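Local coordinates for protein diguanylate cyclase TpbB (Pseudomonas aeruginosa, PDB 4IOB) that condenses two GTP molecules into the second messenger cyclic di-GMP, the chain here being the catalytic GGDEF domain of this membrane-bound diguanylate cyclase, at residues M59-R62 against G63-E67. Sequence-based numbering, arbitrary orientation.
Sequences MRIR and GQLRE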
loop_
_atom_site.group_PDB
_atom_site.type_symbol
_atom_site.label_atom_id
_atom_site.label_comp_id
_atom_site.label_asym_id
_atom_site.label_seq_id
_atom_site.Cartn_x
_atom_site.Cartn_y
_atom_site.Cartn_z
ATOM N N MET A 59 -5.855 -8.817 4.169
ATOM C CA MET A 59 -6.124 -8.910 5.599
ATOM C C MET A 59 -4.932 -8.425 6.418
ATOM O O MET A 59 -5.097 -7.724 7.414
ATOM C CB MET A 59 -6.479 -10.346 5.990
ATOM C CG MET A 59 -7.819 -10.823 5.453
ATOM S SD MET A 59 -9.205 -9.839 6.057
ATOM C CE MET A 59 -9.067 -10.107 7.823
ATOM N N ARG A 60 -3.732 -8.800 5.989
ATOM C CA ARG A 60 -2.518 -8.417 6.702
ATOM C C ARG A 60 -2.290 -6.910 6.663
ATOM O O ARG A 60 -1.682 -6.342 7.571
ATOM C CB ARG A 60 -1.304 -9.163 6.144
ATOM C CG ARG A 60 -1.361 -10.665 6.364
ATOM C CD ARG A 60 -0.024 -11.326 6.078
ATOM N NE ARG A 60 -0.041 -12.747 6.415
ATOM C CZ ARG A 60 1.013 -13.549 6.324
ATOM N NH1 ARG A 60 2.178 -13.074 5.905
ATOM N NH2 ARG A 60 0.904 -14.829 6.652
ATOM N N ILE A 61 -2.779 -6.265 5.610
ATOM C CA ILE A 61 -2.679 -4.816 5.497
ATOM C C ILE A 61 -3.719 -4.142 6.387
ATOM O O ILE A 61 -3.399 -3.237 7.157
ATOM C CB ILE A 61 -2.871 -4.342 4.043
ATOM C CG1 ILE A 61 -1.797 -4.950 3.137
ATOM C CG2 ILE A 61 -2.836 -2.823 3.970
ATOM C CD1 ILE A 61 -1.917 -4.538 1.686
ATOM N N ARG A 62 -4.963 -4.596 6.278
ATOM C CA ARG A 62 -6.057 -4.035 7.060
ATOM C C ARG A 62 -5.830 -4.219 8.556
ATOM O O ARG A 62 -6.113 -3.321 9.351
ATOM C CB ARG A 62 -7.386 -4.674 6.651
ATOM C CG ARG A 62 -8.580 -4.199 7.461
ATOM C CD ARG A 62 -8.821 -2.709 7.273
ATOM N NE ARG A 62 -9.970 -2.240 8.043
ATOM C CZ ARG A 62 -9.903 -1.820 9.303
ATOM N NH1 ARG A 62 -8.739 -1.806 9.939
ATOM N NH2 ARG A 62 -11.000 -1.411 9.927
ATOM N N GLY A 63 -5.319 -5.385 8.934
ATOM C CA GLY A 63 -5.097 -5.701 10.340
ATOM C C GLY A 63 -3.986 -4.879 10.962
ATOM O O GLY A 63 -3.610 -5.098 12.114
ATOM N N GLN A 64 -3.460 -3.928 10.198
ATOM C CA GLN A 64 -2.358 -3.102 10.670
ATOM C C GLN A 64 -2.707 -1.623 10.557
ATOM O O GLN A 64 -1.839 -0.760 10.682
ATOM C CB GLN A 64 -1.093 -3.400 9.864
ATOM C CG GLN A 64 0.180 -3.401 10.692
ATOM C CD GLN A 64 0.275 -4.612 11.597
ATOM O OE1 GLN A 64 -0.465 -5.663 11.259
ATOM N NE2 GLN A 64 1.001 -4.605 12.591
ATOM N N LEU A 65 -3.983 -1.336 10.322
ATOM C CA LEU A 65 -4.430 0.036 10.109
ATOM C C LEU A 65 -5.418 0.502 11.173
ATOM O O LEU A 65 -6.091 -0.307 11.813
ATOM C CB LEU A 65 -5.067 0.180 8.726
ATOM C CG LEU A 65 -4.211 -0.219 7.524
ATOM C CD1 LEU A 65 -4.975 0.002 6.228
ATOM C CD2 LEU A 65 -2.902 0.555 7.518
ATOM N N ARG A 66 -5.499 1.816 11.351
ATOM C CA ARG A 66 -6.483 2.415 12.239
ATOM C C ARG A 66 -7.813 2.520 11.505
ATOM O O ARG A 66 -7.846 2.774 10.301
ATOM C CB ARG A 66 -6.022 3.802 12.688
ATOM C CG ARG A 66 -4.647 3.819 13.339
ATOM C CD ARG A 66 -4.132 5.240 13.501
ATOM N N GLU A 67 -8.908 2.321 12.230
ATOM C CA GLU A 67 -10.237 2.357 11.627
ATOM C C GLU A 67 -10.440 3.603 10.769
ATOM O O GLU A 67 -11.358 3.661 9.951
ATOM C CB GLU A 67 -11.314 2.270 12.708
ATOM C CG GLU A 67 -11.355 0.929 13.424
ATOM C CD GLU A 67 -12.231 0.956 14.661
ATOM O OE1 GLU A 67 -12.357 2.035 15.278
ATOM O OE2 GLU A 67 -12.790 -0.103 15.018
#
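L65 lays its isobutyl group over the backbone carbonyl oxygen of I61, in the last turn of helix 47-62. Its CG, CD1 and CD2 all lie near I61 O, with CD1 3.7 Å from that oxygen. L65 CG lies beside its own backbone N and opposite its carbonyl carbon (chi1 -57°), which turns the branch back toward I61 O. L65 CD1 also meets I61 CG2, at 4.2 Å. This is the apolar side-chain contact of the turn. It continues inward, where both residues touch V71 and V81 of the central sheet. I61 is buried, and L65 also packs on I95 of helix 89-102.

The backbone closes the helix in steps. G63 N still donates to M59 O (2.8 Å, N-H...O angle 156°) in the helical i to i-4 pattern. G63 is the first residue to leave helical backbone angles. The next two bonds each reach back three residues instead of four. Q64 N donates to I61 O, though the place of this nitrogen is less sure in the model, and L65 N bonds to R62 O at 3.1 Å. The latter donor sits well above the carbonyl plane of R62. R60 turns away, its guanidinium hydrogen-bonded to the backbone carbonyls of A105 and P106, which ties the helix end to the segment after helix 89-102.

R62 follows the outgoing chain on the outer side. Its CG is anti to the backbone N (chi1 177°), and the bend at chi2 carries the guanidinium along that chain, with its edge toward L65 O and NH2 near E67 CA. NH1 approaches L65 O at 3.6 Å. R62 NH2 and E67 OE2 remain 5.6 Å apart, so any attraction between these opposite charges is probably weak. The chemistry implies a helix end closed by backbone bonds and an I61-L65 apolar pair facing the sheet, while R62 and E67 lie on the exposed side without a salt bridge.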